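Local atomic coordinates of myosin-I heavy chain (Dictyostelium discoideum, PDB entry 5EJY), a protein that moves along actin as an ATP-driven motor and acts in adhesion and early phagocytosis, the part described here being its first tail MyTH4-FERM domain. Residues L48-D52 with A53-K57; L174-F177 with T178-A182; T114-I118 with Q119-I123; T261-L264 with C265-L268. One frame throughout, in Å; residues are numbered along the deposited sequence.

Contact 1 (L48-D52 with A53-K57)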
# COMPACT_ATOMS: atom_id res chain seq x y z
N LEU A 48 -11.92 -32.05 7.84
CA LEU A 48 -10.61 -32.64 8.05
C LEU A 48 -10.40 -32.90 9.54
O LEU A 48 -11.23 -32.52 10.37
CB LEU A 48 -9.51 -31.73 7.49
CG LEU A 48 -9.67 -31.39 6.01
CD1 LEU A 48 -8.58 -30.43 5.54
CD2 LEU A 48 -9.64 -32.68 5.15
N VAL A 49 -9.31 -33.56 9.88
CA VAL A 49 -9.08 -33.91 11.28
C VAL A 49 -8.22 -32.85 11.95
O VAL A 49 -7.09 -32.60 11.53
CB VAL A 49 -8.39 -35.28 11.41
CG1 VAL A 49 -8.08 -35.59 12.87
CG2 VAL A 49 -9.28 -36.39 10.78
N HIS A 50 -8.75 -32.24 13.00
CA HIS A 50 -7.98 -31.28 13.79
C HIS A 50 -7.78 -31.82 15.22
O HIS A 50 -8.75 -32.18 15.88
CB HIS A 50 -8.67 -29.91 13.80
CG HIS A 50 -9.02 -29.41 12.42
ND1 HIS A 50 -8.13 -28.71 11.63
CD2 HIS A 50 -10.16 -29.52 11.70
CE1 HIS A 50 -8.70 -28.41 10.48
NE2 HIS A 50 -9.94 -28.88 10.50
N SER A 51 -6.54 -31.88 15.68
CA SER A 51 -6.27 -32.32 17.05
C SER A 51 -6.70 -31.24 18.05
O SER A 51 -6.93 -31.52 19.22
CB SER A 51 -4.79 -32.64 17.23
OG SER A 51 -3.99 -31.49 17.03
N ASP A 52 -6.79 -30.01 17.57
CA ASP A 52 -7.21 -28.89 18.39
C ASP A 52 -8.74 -28.84 18.39
O ASP A 52 -9.35 -28.57 17.35
CB ASP A 52 -6.61 -27.60 17.84
CG ASP A 52 -6.96 -26.36 18.66
OD1 ASP A 52 -7.95 -26.39 19.42
OD2 ASP A 52 -6.25 -25.35 18.51
N ALA A 53 -9.34 -29.13 19.53
CA ALA A 53 -10.80 -29.17 19.65
C ALA A 53 -11.46 -27.85 19.26
O ALA A 53 -12.58 -27.84 18.73
CB ALA A 53 -11.21 -29.56 21.06
N GLU A 54 -10.78 -26.73 19.53
CA GLU A 54 -11.32 -25.42 19.17
C GLU A 54 -11.38 -25.22 17.66
O GLU A 54 -12.30 -24.59 17.16
CB GLU A 54 -10.51 -24.29 19.83
CG GLU A 54 -10.76 -22.90 19.24
CD GLU A 54 -12.07 -22.28 19.71
OE1 GLU A 54 -12.72 -22.86 20.61
OE2 GLU A 54 -12.45 -21.21 19.18
N GLN A 55 -10.39 -25.75 16.94
CA GLN A 55 -10.38 -25.62 15.49
C GLN A 55 -11.44 -26.51 14.85
O GLN A 55 -11.98 -26.18 13.80
CB GLN A 55 -9.00 -25.93 14.90
CG GLN A 55 -8.02 -24.77 15.04
CD GLN A 55 -6.64 -25.09 14.50
OE1 GLN A 55 -6.49 -25.44 13.32
NE2 GLN A 55 -5.63 -24.98 15.35
N THR A 56 -11.73 -27.63 15.50
CA THR A 56 -12.82 -28.48 15.03
C THR A 56 -14.13 -27.72 15.13
O THR A 56 -14.93 -27.72 14.20
CB THR A 56 -12.91 -29.78 15.87
OG1 THR A 56 -11.70 -30.52 15.73
CG2 THR A 56 -14.08 -30.63 15.41
N LYS A 57 -14.34 -27.06 16.27
CA LYS A 57 -15.56 -26.28 16.49
C LYS A 57 -15.68 -25.13 15.49
O LYS A 57 -16.76 -24.87 14.96
CB LYS A 57 -15.59 -25.72 17.92
CG LYS A 57 -16.82 -24.85 18.19
CD LYS A 57 -16.77 -24.19 19.57
CE LYS A 57 -15.75 -23.05 19.62
NZ LYS A 57 -16.19 -21.82 18.90
O HOH W 1 -11.58 -32.52 13.94

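Contact 2 (L174-F177 with T178-A182)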
# COMPACT_ATOMS: atom_id res chain seq x y z
N LEU A 174 -4.18 -16.94 -7.64
CA LEU A 174 -3.25 -17.82 -6.93
C LEU A 174 -1.86 -17.70 -7.53
O LEU A 174 -0.88 -17.69 -6.80
CB LEU A 174 -3.68 -19.30 -6.97
CG LEU A 174 -4.86 -19.80 -6.14
CD1 LEU A 174 -5.00 -21.32 -6.36
CD2 LEU A 174 -4.69 -19.49 -4.66
N GLN A 175 -1.78 -17.62 -8.86
CA GLN A 175 -0.49 -17.41 -9.53
C GLN A 175 0.15 -16.06 -9.13
O GLN A 175 1.35 -15.98 -8.88
CB GLN A 175 -0.65 -17.44 -11.04
CG GLN A 175 -1.02 -18.79 -11.64
CD GLN A 175 -1.37 -18.64 -13.10
OE1 GLN A 175 -2.42 -18.10 -13.44
NE2 GLN A 175 -0.46 -19.08 -13.97
N ARG A 176 -0.66 -15.01 -9.12
CA ARG A 176 -0.17 -13.68 -8.73
C ARG A 176 0.41 -13.67 -7.31
O ARG A 176 1.44 -13.04 -7.03
CB ARG A 176 -1.31 -12.67 -8.85
CG ARG A 176 -1.81 -12.43 -10.30
CD ARG A 176 -1.04 -11.30 -10.98
NE ARG A 176 -1.19 -10.06 -10.23
CZ ARG A 176 -0.21 -9.18 -10.02
NH1 ARG A 176 1.00 -9.36 -10.53
NH2 ARG A 176 -0.46 -8.10 -9.28
N PHE A 177 -0.25 -14.35 -6.38
CA PHE A 177 0.25 -14.39 -5.01
C PHE A 177 1.47 -15.30 -4.88
O PHE A 177 2.32 -15.09 -4.02
CB PHE A 177 -0.85 -14.79 -4.01
CG PHE A 177 -1.70 -13.63 -3.55
CD1 PHE A 177 -1.13 -12.60 -2.82
CD2 PHE A 177 -3.06 -13.57 -3.86
CE1 PHE A 177 -1.89 -11.51 -2.40
CE2 PHE A 177 -3.82 -12.49 -3.43
CZ PHE A 177 -3.24 -11.46 -2.69
N THR A 178 1.58 -16.30 -5.74
CA THR A 178 2.79 -17.12 -5.75
C THR A 178 3.96 -16.24 -6.17
O THR A 178 5.07 -16.36 -5.66
CB THR A 178 2.66 -18.32 -6.71
OG1 THR A 178 1.52 -19.10 -6.34
CG2 THR A 178 3.91 -19.20 -6.65
N LEU A 179 3.70 -15.33 -7.11
CA LEU A 179 4.72 -14.39 -7.55
C LEU A 179 5.01 -13.34 -6.49
O LEU A 179 6.17 -13.05 -6.19
CB LEU A 179 4.27 -13.72 -8.85
CG LEU A 179 5.19 -12.59 -9.33
CD1 LEU A 179 6.52 -13.16 -9.80
CD2 LEU A 179 4.52 -11.81 -10.45
N ASN A 180 3.97 -12.77 -5.91
CA ASN A 180 4.13 -11.57 -5.08
C ASN A 180 4.19 -11.79 -3.58
O ASN A 180 4.44 -10.84 -2.82
CB ASN A 180 3.05 -10.54 -5.42
CG ASN A 180 3.31 -9.87 -6.76
OD1 ASN A 180 4.40 -10.01 -7.31
ND2 ASN A 180 2.31 -9.16 -7.29
N GLY A 181 3.97 -13.02 -3.14
CA GLY A 181 4.08 -13.34 -1.73
C GLY A 181 2.79 -13.10 -0.99
O GLY A 181 1.86 -12.48 -1.52
N ALA A 182 2.73 -13.58 0.24
CA ALA A 182 1.54 -13.51 1.08
C ALA A 182 1.11 -12.08 1.38
O ALA A 182 1.95 -11.17 1.45
CB ALA A 182 1.78 -14.25 2.39

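Contact 3 (T114-I118 with Q119-I123)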
# COMPACT_ATOMS: atom_id res chain seq x y z
N THR A 114 -19.53 -29.18 -5.61
CA THR A 114 -19.58 -30.49 -6.26
C THR A 114 -21.01 -31.01 -6.30
O THR A 114 -21.65 -31.12 -5.26
CB THR A 114 -18.68 -31.51 -5.54
OG1 THR A 114 -17.31 -31.13 -5.70
CG2 THR A 114 -18.89 -32.92 -6.10
N SER A 115 -21.50 -31.32 -7.49
CA SER A 115 -22.88 -31.78 -7.67
C SER A 115 -23.86 -30.84 -7.03
O SER A 115 -24.80 -31.28 -6.36
CB SER A 115 -23.07 -33.17 -7.09
OG SER A 115 -22.34 -34.11 -7.85
N ASN A 116 -23.64 -29.54 -7.22
CA ASN A 116 -24.51 -28.52 -6.66
C ASN A 116 -25.68 -28.32 -7.63
O ASN A 116 -25.48 -27.87 -8.76
CB ASN A 116 -23.72 -27.22 -6.46
CG ASN A 116 -24.50 -26.16 -5.68
OD1 ASN A 116 -25.73 -26.07 -5.79
ND2 ASN A 116 -23.78 -25.34 -4.89
N PRO A 117 -26.90 -28.62 -7.19
CA PRO A 117 -28.04 -28.68 -8.11
C PRO A 117 -28.53 -27.32 -8.63
O PRO A 117 -29.02 -27.26 -9.76
CB PRO A 117 -29.13 -29.34 -7.25
CG PRO A 117 -28.81 -28.89 -5.85
CD PRO A 117 -27.30 -28.83 -5.78
N ILE A 118 -28.42 -26.27 -7.82
CA ILE A 118 -28.95 -24.95 -8.20
C ILE A 118 -27.86 -23.98 -8.65
O ILE A 118 -26.91 -23.69 -7.91
CB ILE A 118 -29.74 -24.31 -7.04
CG1 ILE A 118 -30.95 -25.17 -6.67
CG2 ILE A 118 -30.21 -22.92 -7.43
CD1 ILE A 118 -30.76 -25.96 -5.39
N GLN A 119 -28.01 -23.46 -9.86
CA GLN A 119 -27.00 -22.60 -10.49
C GLN A 119 -26.58 -21.39 -9.65
O GLN A 119 -25.39 -21.10 -9.55
CB GLN A 119 -27.45 -22.16 -11.88
CG GLN A 119 -27.49 -23.31 -12.90
CD GLN A 119 -26.12 -23.94 -13.09
OE1 GLN A 119 -25.11 -23.26 -13.11
NE2 GLN A 119 -26.10 -25.26 -13.24
N ASP A 120 -27.55 -20.68 -9.07
CA ASP A 120 -27.26 -19.50 -8.26
C ASP A 120 -26.42 -19.83 -7.03
O ASP A 120 -25.62 -19.02 -6.58
CB ASP A 120 -28.54 -18.79 -7.81
CG ASP A 120 -29.16 -17.94 -8.91
OD1 ASP A 120 -28.50 -17.70 -9.94
OD2 ASP A 120 -30.33 -17.51 -8.73
N LEU A 121 -26.61 -21.02 -6.48
CA LEU A 121 -25.82 -21.44 -5.33
C LEU A 121 -24.39 -21.75 -5.75
O LEU A 121 -23.43 -21.37 -5.06
CB LEU A 121 -26.44 -22.66 -4.64
CG LEU A 121 -27.84 -22.44 -4.05
CD1 LEU A 121 -28.29 -23.69 -3.30
CD2 LEU A 121 -27.85 -21.23 -3.14
N ASN A 122 -24.24 -22.44 -6.88
CA ASN A 122 -22.92 -22.78 -7.41
C ASN A 122 -22.14 -21.48 -7.62
O ASN A 122 -20.95 -21.39 -7.34
CB ASN A 122 -23.05 -23.56 -8.73
CG ASN A 122 -21.90 -24.55 -8.96
OD1 ASN A 122 -21.46 -25.24 -8.04
ND2 ASN A 122 -21.41 -24.62 -10.20
N ILE A 123 -22.85 -20.46 -8.11
CA ILE A 123 -22.25 -19.15 -8.33
C ILE A 123 -21.74 -18.52 -7.03
O ILE A 123 -20.65 -17.97 -6.99
CB ILE A 123 -23.25 -18.21 -9.02
CG1 ILE A 123 -23.45 -18.63 -10.48
CG2 ILE A 123 -22.78 -16.77 -8.95
CD1 ILE A 123 -24.38 -17.73 -11.25
O HOH W 2 -21.87 -28.22 -8.90

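Contact 4 (T261-L264 with C265-L268)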
# COMPACT_ATOMS: atom_id res chain seq x y z
N THR A 261 7.13 -4.73 -1.44
CA THR A 261 6.38 -5.97 -1.61
C THR A 261 5.03 -5.96 -0.88
O THR A 261 4.27 -6.91 -0.98
CB THR A 261 7.19 -7.19 -1.10
OG1 THR A 261 7.46 -7.02 0.28
CG2 THR A 261 8.51 -7.30 -1.84
N ASP A 262 4.75 -4.89 -0.14
CA ASP A 262 3.46 -4.79 0.54
C ASP A 262 2.32 -4.58 -0.49
O ASP A 262 2.54 -4.00 -1.56
CB ASP A 262 3.45 -3.63 1.53
CG ASP A 262 4.07 -4.00 2.87
OD1 ASP A 262 4.65 -5.10 3.01
OD2 ASP A 262 3.98 -3.18 3.78
N LYS A 263 1.13 -5.06 -0.16
CA LYS A 263 0.00 -5.04 -1.10
C LYS A 263 -0.86 -3.81 -0.86
O LYS A 263 -1.26 -3.54 0.27
CB LYS A 263 -0.86 -6.29 -0.92
CG LYS A 263 -0.30 -7.56 -1.60
CD LYS A 263 0.94 -8.05 -0.90
CE LYS A 263 1.63 -9.17 -1.70
NZ LYS A 263 2.90 -9.57 -0.97
N LEU A 264 -1.16 -3.07 -1.92
CA LEU A 264 -2.00 -1.88 -1.73
C LEU A 264 -3.37 -2.23 -1.20
O LEU A 264 -3.94 -1.45 -0.44
CB LEU A 264 -2.12 -1.05 -3.02
CG LEU A 264 -0.84 -0.47 -3.63
CD1 LEU A 264 -1.19 0.54 -4.74
CD2 LEU A 264 0.04 0.18 -2.59
N CYS A 265 -3.92 -3.38 -1.58
CA CYS A 265 -5.21 -3.78 -1.02
C CYS A 265 -5.18 -3.97 0.51
O CYS A 265 -6.19 -3.75 1.19
CB CYS A 265 -5.77 -5.03 -1.71
SG CYS A 265 -6.41 -4.68 -3.37
N ASP A 266 -4.03 -4.38 1.05
CA ASP A 266 -3.90 -4.46 2.51
C ASP A 266 -4.05 -3.07 3.15
O ASP A 266 -4.56 -2.93 4.27
CB ASP A 266 -2.56 -5.09 2.92
CG ASP A 266 -2.55 -6.62 2.79
OD1 ASP A 266 -3.63 -7.22 2.69
OD2 ASP A 266 -1.44 -7.21 2.80
N VAL A 267 -3.60 -2.04 2.45
CA VAL A 267 -3.76 -0.68 2.98
C VAL A 267 -5.25 -0.32 3.03
O VAL A 267 -5.73 0.21 4.03
CB VAL A 267 -2.96 0.36 2.15
CG1 VAL A 267 -3.19 1.78 2.69
CG2 VAL A 267 -1.48 0.03 2.19
N LEU A 268 -5.99 -0.65 1.97
CA LEU A 268 -7.44 -0.45 1.97
C LEU A 268 -8.14 -1.13 3.16
O LEU A 268 -9.07 -0.57 3.75
CB LEU A 268 -8.06 -0.93 0.66
CG LEU A 268 -7.65 -0.23 -0.64
CD1 LEU A 268 -8.35 -0.89 -1.85
CD2 LEU A 268 -7.96 1.27 -0.58
O HOH W 3 0.88 -6.25 2.51

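Contact 1 (L48-D52 with A53-K57)
Between H50 and T56, whose CA atoms lie 5.7 Å apart, the chain turns from an irregular loop into a helix, with D52 at the N-cap and D52 O receiving T56 N at 3.2 Å and, more weakly, Q55 N. The D52 side chain serves the same turn. With CG anti to the backbone N (chi1 -178°), its carboxylate is carried over the first helical residues, where OD1 accepts from E54 N at 2.9 Å on its anti side, well out of the carboxylate plane. OD2 is met differently: Q55 NE2 comes from above that plane, 41° out of it, at 3.2 Å. The two side chains cross at about a right angle, their carboxylate and amide planes 65° apart. The amide oxygen, Q55 OE1, is hydrogen-bonded to S100 OG. T56 OG1 lies 3.6 Å from H50 CB, and one water joins the same two residues, accepting from H50 N at 3.0 Å and standing 2.7 Å from T56 OG1. H50 NE2 is hydrogen-bonded to E104 OE1, which would help to set the imidazole. This N-cap starts helix 53-70 of the MyTH4 domain at the surface, while L48 leans on helices 16-23 and 102-112.

Contact 2 (L174-F177 with T178-A182)
N180 and R176 lie one helical turn apart, their side chains running alongside and pointing the same way. From its CB, 3.4 Å from R176 O, the asparagine leads through CG, 3.7 Å from that oxygen, to ND2, which reaches the guanidinium at 3.5 Å from R176 NH1. CG lies beside the backbone N (chi1 -73°), which lays the amide alongside R176. Two donors meet there, so the bonds go outward: N180 ND2 gives to A220 O and E225 OE2, and R176 NH1 also pairs with E225 OE2, a shared acceptor that probably lets two donor groups lie this close. Amide and guanidinium are nearly perpendicular, 86° between their planes, and D218 holds R176 NE. This is the C-terminal end of helix 161-180 in the MyTH4 domain, where G181 (phi 88°) has backbone angles at which a CB would run into the preceding carbonyl O, calling for glycine; its N still bonds to F177 O at 2.8 Å. G181 O lies in the plane of the F177 ring at its edge, 3.3 Å from CD1. Further back, T178 N and OG1 reach L174 O from opposite faces of the carbonyl plane, at 3.0 Å and 2.8 Å.

Contact 3 (T114-I118 with Q119-I123)
The start of a helix is the setting for this contact, with I118 at the N-cap of helix 119-133 in the MyTH4 domain and N116 folded back against the first turn. I118 O takes N122 N at 3.1 Å in a bond that is almost straight, 163° at the hydrogen, and a weak one from L121 N. Beside this backbone pair, the ends of I118 and L121 run alongside each other, pointing the same way, and their CD1 atoms meet at 4.0 Å in a small apolar patch. N116 supplies the polar part. Its CG is anti to the backbone N (chi1 -171°), which carries the amide toward the helix. There OD1 rests 3.7 Å from L121 CB and accepts a weak bond from I118 N, which closes an Asx turn, while ND2 gives to Q112 O at the end of the preceding helix. The N116 and N122 side chains slide past each other in opposite directions, amide planes 69° apart, with N116 CB 3.4 Å from N122 OD1. That oxygen and the loop backbone are also linked through a water, which accepts from N116 N at 2.8 Å and donates to N122 OD1 at 3.1 Å. Y38 and M70 lie against N116 and L121, and V163 of helix 161-180 touches N122. Asx turns are common in loops; this one leads into an N-cap, in the connection between helices 102-112 and 119-133 of the helical MyTH4 domain.

Contact 4 (T261-L264 with C265-L268)
K263 and D266 meet where an extended loop enters helix 264-277, and their polar groups are matched with partners. K263 N gives to a water at 2.9 Å, which donates to D266 OD2 at 2.5 Å, joining loop backbone to helix side chain. K263 O receives D266 N in a weak bond at 3.0 Å, and K263 CB packs against the carboxylate, 3.9 Å from D266 OD2. One residue on, L264 O takes L268 N at 3.3 Å, as well as a weak bond from V267 N. The lysine chain bends at chi2 (70°) and then runs extended, leading its tip away from the aspartate. NZ donates to T261 O at 3.0 Å, almost along the C=O axis, and also to N180 O, A182 O and, weakly, G181 O. The carboxylate has its own partners: R183 NE forms a salt bridge with OD1, and K184 N bonds to OD2. Backbone carbonyls thus meet the buried ammonium and donors the carboxylate, which would probably favour the charged form of each. The chemistry implies a polar seam between the ubiquitin-like FERM lobe and the C-terminal end of helix 161-180 with the residues just after it.

Overall arrangement
Contacts 1, 2 and 3 all belong to the MyTH4 domain, whereas contact 4 lies in the ubiquitin-like lobe of the FERM domain. Contacts 1 and 3 each start a helix on the outer part of the molecule, their centres 28 Å apart and their nearest atoms about 13 Å apart, so they do not touch. Contact 2, at a helix end, lies equally far from both, centre to centre. Contacts 2 and 4 do meet, with centres 13 Å apart: K263 NZ is 2.7 Å from N180 O and 3.0 Å from A182 O, both probable hydrogen bonds. This lysine therefore ties the end of helix 161-180 to the FERM lobe, across the MyTH4-FERM boundary.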